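Local atomic coordinates of transcriptional regulator, MarR family, putative (Bacillus cereus, PDB entry 3BJA), a protein that probably binds DNA and regulates transcription, as expected of a winged helix-turn-helix protein of the MarR family. Residues M78-P83 and L90-K95. Residues are numbered along the deposited sequence; the frame is centred on the assembly and turned at random.
Sequences MTEKNP and LVYLTK
Met-78 and Thr-79 run antiparallel to Tyr-92 and Val-91 in the beta hairpin that forms the wing of a MarR-type winged helix-turn-helix domain, the two strand axes 4.9 Å apart at closest approach. Two hydrogen-bonded pairs, Met-78 with Tyr-92 and Glu-80 with Leu-90, each contribute two backbone bonds; the shortest, from Leu-90 N to Glu-80 O, measures 2.7 Å. Between them, Thr-79 and Val-91 form a non-hydrogen-bonded pair. Their side chains lie side by side on the face turned to the helices, Thr-79 CG2 being 3.9 Å from Val-91 CG1; Thr-79 packs on helix 64-73 and Val-91 on helix 33-44.

On the other face, Tyr-92 sits with Met-78, Glu-80 and Leu-90. Its CG stands between the backbone N and the carbonyl carbon (chi1 59°), which tilts the ring toward the partner strand. Met-78 CB lies over one ring face, 4.1 Å from the centroid, in a CH-pi contact. Met-78, present as selenomethionine, then bends away, its CG 3.3 Å from Tyr-92 OH. Glu-80 meets the ring obliquely, its carboxylate plane turned 57° from it; Tyr-92 OH donates a weak bond to Glu-80 OE1 (3.4 Å). Farther along, Leu-90 CD1 rests 3.8 Å from Asn-82 CA.

Lys-47 forms a salt bridge with Glu-80 OE2 and a cation-pi contact with Tyr-92, so the weak phenol bond is probably secondary to this charged partner in orienting the carboxylate, while backbone bonding sets the strand register.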
HETATM    1  N   MSE A  78      17.592   5.647  16.081  1.00 70.16           N
HETATM    2  CA  MSE A  78      17.712   6.273  17.408  1.00 69.50           C
HETATM    3  C   MSE A  78      16.784   7.490  17.473  1.00 69.84           C
HETATM    4  O   MSE A  78      16.764   8.301  16.543  1.00 70.53           O
HETATM    5  CB  MSE A  78      19.154   6.708  17.649  1.00 69.15           C
HETATM    6  CG  MSE A  78      19.429   7.367  18.995  1.00 70.33           C
HETATM    7 SE   MSE A  78      18.814   6.309  20.516  0.75 70.63          SE
HETATM    8  CE  MSE A  78      20.013   4.756  20.341  1.00 69.00           C
ATOM      9  N   THR A  79      16.022   7.599  18.562  1.00 69.35           N
ATOM     10  CA  THR A  79      15.079   8.703  18.788  1.00 69.14           C
ATOM     11  C   THR A  79      15.477   9.525  20.026  1.00 71.10           C
ATOM     12  O   THR A  79      16.013   8.985  21.010  1.00 68.01           O
ATOM     13  CB  THR A  79      13.607   8.213  18.897  1.00 68.66           C
ATOM     14  OG1 THR A  79      13.411   7.453  20.092  1.00 61.87           O
ATOM     15  CG2 THR A  79      13.220   7.358  17.669  1.00 66.21           C
ATOM     16  N   GLU A  80      15.203  10.828  19.951  1.00 74.24           N
ATOM     17  CA  GLU A  80      15.506  11.775  21.023  1.00 77.43           C
ATOM     18  C   GLU A  80      14.567  12.989  20.980  1.00 79.02           C
ATOM     19  O   GLU A  80      14.132  13.399  19.900  1.00 79.15           O
ATOM     20  CB  GLU A  80      16.971  12.228  20.920  1.00 76.95           C
ATOM     21  CG  GLU A  80      17.319  13.032  19.645  1.00 79.52           C
ATOM     22  CD  GLU A  80      18.815  13.344  19.474  1.00 80.07           C
ATOM     23  OE1 GLU A  80      19.679  12.780  20.198  1.00 78.16           O
ATOM     24  OE2 GLU A  80      19.116  14.162  18.575  1.00 83.21           O
ATOM     25  N   LYS A  81      14.273  13.555  22.152  1.00 81.31           N
ATOM     26  CA  LYS A  81      13.432  14.749  22.254  1.00 83.80           C
ATOM     27  C   LYS A  81      14.231  15.964  21.776  1.00 85.25           C
ATOM     28  O   LYS A  81      15.408  16.105  22.129  1.00 84.39           O
ATOM     29  CB  LYS A  81      12.950  14.966  23.696  1.00 82.28           C
ATOM     30  N   ASN A  82      13.600  16.811  20.955  1.00 88.45           N
ATOM     31  CA  ASN A  82      14.219  18.050  20.456  1.00 90.81           C
ATOM     32  C   ASN A  82      14.391  19.019  21.643  1.00 93.06           C
ATOM     33  O   ASN A  82      13.378  19.365  22.274  1.00 93.66           O
ATOM     34  CB  ASN A  82      13.335  18.696  19.372  1.00 90.90           C
ATOM     35  CG  ASN A  82      13.919  19.999  18.801  1.00 90.95           C
ATOM     36  OD1 ASN A  82      15.118  20.281  18.912  1.00 97.72           O
ATOM     37  ND2 ASN A  82      13.057  20.787  18.165  1.00 92.08           N
ATOM     38  N   PRO A  83      15.653  19.446  21.963  1.00 94.50           N
ATOM     39  CA  PRO A  83      15.854  20.408  23.088  1.00 94.51           C
ATOM     40  C   PRO A  83      15.101  21.761  22.978  1.00 95.38           C
ATOM     41  O   PRO A  83      14.912  22.432  24.002  1.00 94.79           O
ATOM     42  CB  PRO A  83      17.375  20.617  23.114  1.00 94.93           C
ATOM     43  CG  PRO A  83      17.937  19.416  22.426  1.00 95.60           C
ATOM     44  CD  PRO A  83      16.948  19.062  21.364  1.00 94.20           C
ATOM     45  N   LEU A  90      12.854  13.701  17.507  1.00 71.14           N
ATOM     46  CA  LEU A  90      13.761  13.656  16.342  1.00 70.79           C
ATOM     47  C   LEU A  90      14.200  12.210  16.158  1.00 69.07           C
ATOM     48  O   LEU A  90      14.458  11.530  17.154  1.00 67.22           O
ATOM     49  CB  LEU A  90      14.994  14.533  16.569  1.00 71.29           C
ATOM     50  CG  LEU A  90      14.752  16.032  16.769  1.00 74.21           C
ATOM     51  CD1 LEU A  90      15.999  16.740  17.316  1.00 72.34           C
ATOM     52  CD2 LEU A  90      14.246  16.675  15.473  1.00 74.91           C
ATOM     53  N   VAL A  91      14.293  11.757  14.902  1.00 67.61           N
ATOM     54  CA  VAL A  91      14.674  10.371  14.559  1.00 67.34           C
ATOM     55  C   VAL A  91      15.830  10.356  13.542  1.00 67.48           C
ATOM     56  O   VAL A  91      15.912  11.215  12.662  1.00 66.33           O
ATOM     57  CB  VAL A  91      13.485   9.589  13.941  1.00 67.24           C
ATOM     58  CG1 VAL A  91      13.791   8.093  13.897  1.00 64.07           C
ATOM     59  CG2 VAL A  91      12.208   9.820  14.730  1.00 69.67           C
ATOM     60  N   TYR A  92      16.709   9.365  13.655  1.00 68.61           N
ATOM     61  CA  TYR A  92      17.863   9.237  12.754  1.00 68.44           C
ATOM     62  C   TYR A  92      18.444   7.830  12.749  1.00 69.18           C
ATOM     63  O   TYR A  92      18.203   7.051  13.679  1.00 68.63           O
ATOM     64  CB  TYR A  92      18.951  10.284  13.094  1.00 66.38           C
ATOM     65  CG  TYR A  92      19.513  10.235  14.499  1.00 65.84           C
ATOM     66  CD1 TYR A  92      18.795  10.767  15.583  1.00 67.24           C
ATOM     67  CD2 TYR A  92      20.792   9.708  14.754  1.00 62.48           C
ATOM     68  CE1 TYR A  92      19.313  10.738  16.902  1.00 63.03           C
ATOM     69  CE2 TYR A  92      21.329   9.683  16.069  1.00 61.56           C
ATOM     70  CZ  TYR A  92      20.582  10.199  17.136  1.00 66.08           C
ATOM     71  OH  TYR A  92      21.086  10.185  18.426  1.00 66.49           O
ATOM     72  N   LEU A  93      19.184   7.513  11.682  1.00 69.67           N
ATOM     73  CA  LEU A  93      19.862   6.217  11.558  1.00 67.96           C
ATOM     74  C   LEU A  93      21.057   6.122  12.493  1.00 67.08           C
ATOM     75  O   LEU A  93      21.768   7.102  12.698  1.00 65.77           O
ATOM     76  CB  LEU A  93      20.365   5.960  10.126  1.00 68.01           C
ATOM     77  CG  LEU A  93      19.345   5.624   9.042  1.00 67.96           C
ATOM     78  CD1 LEU A  93      20.069   5.426   7.721  1.00 67.13           C
ATOM     79  CD2 LEU A  93      18.540   4.379   9.392  1.00 60.12           C
ATOM     80  N   THR A  94      21.258   4.926  13.045  1.00 67.35           N
ATOM     81  CA  THR A  94      22.423   4.602  13.857  1.00 68.07           C
ATOM     82  C   THR A  94      23.484   4.088  12.869  1.00 69.39           C
ATOM     83  O   THR A  94      23.198   3.940  11.659  1.00 67.73           O
ATOM     84  CB  THR A  94      22.124   3.480  14.873  1.00 67.92           C
ATOM     85  OG1 THR A  94      21.792   2.272  14.170  1.00 68.78           O
ATOM     86  CG2 THR A  94      20.974   3.874  15.810  1.00 68.92           C
ATOM     87  N   LYS A  95      24.686   3.795  13.387  1.00 69.76           N
ATOM     88  CA  LYS A  95      25.776   3.243  12.567  1.00 69.49           C
ATOM     89  C   LYS A  95      25.336   1.911  11.922  1.00 69.44           C
ATOM     90  O   LYS A  95      25.526   1.721  10.710  1.00 68.06           O
ATOM     91  CB  LYS A  95      27.057   3.085  13.387  1.00 68.97           C
ATOM     92  CG  LYS A  95      28.302   2.778  12.550  1.00 70.68           C
ATOM     93  CD  LYS A  95      29.580   2.928  13.395  1.00 70.75           C
ATOM     94  CE  LYS A  95      30.831   2.508  12.640  1.00 71.72           C
ATOM     95  NZ  LYS A  95      32.055   2.558  13.518  1.00 71.91           N
TER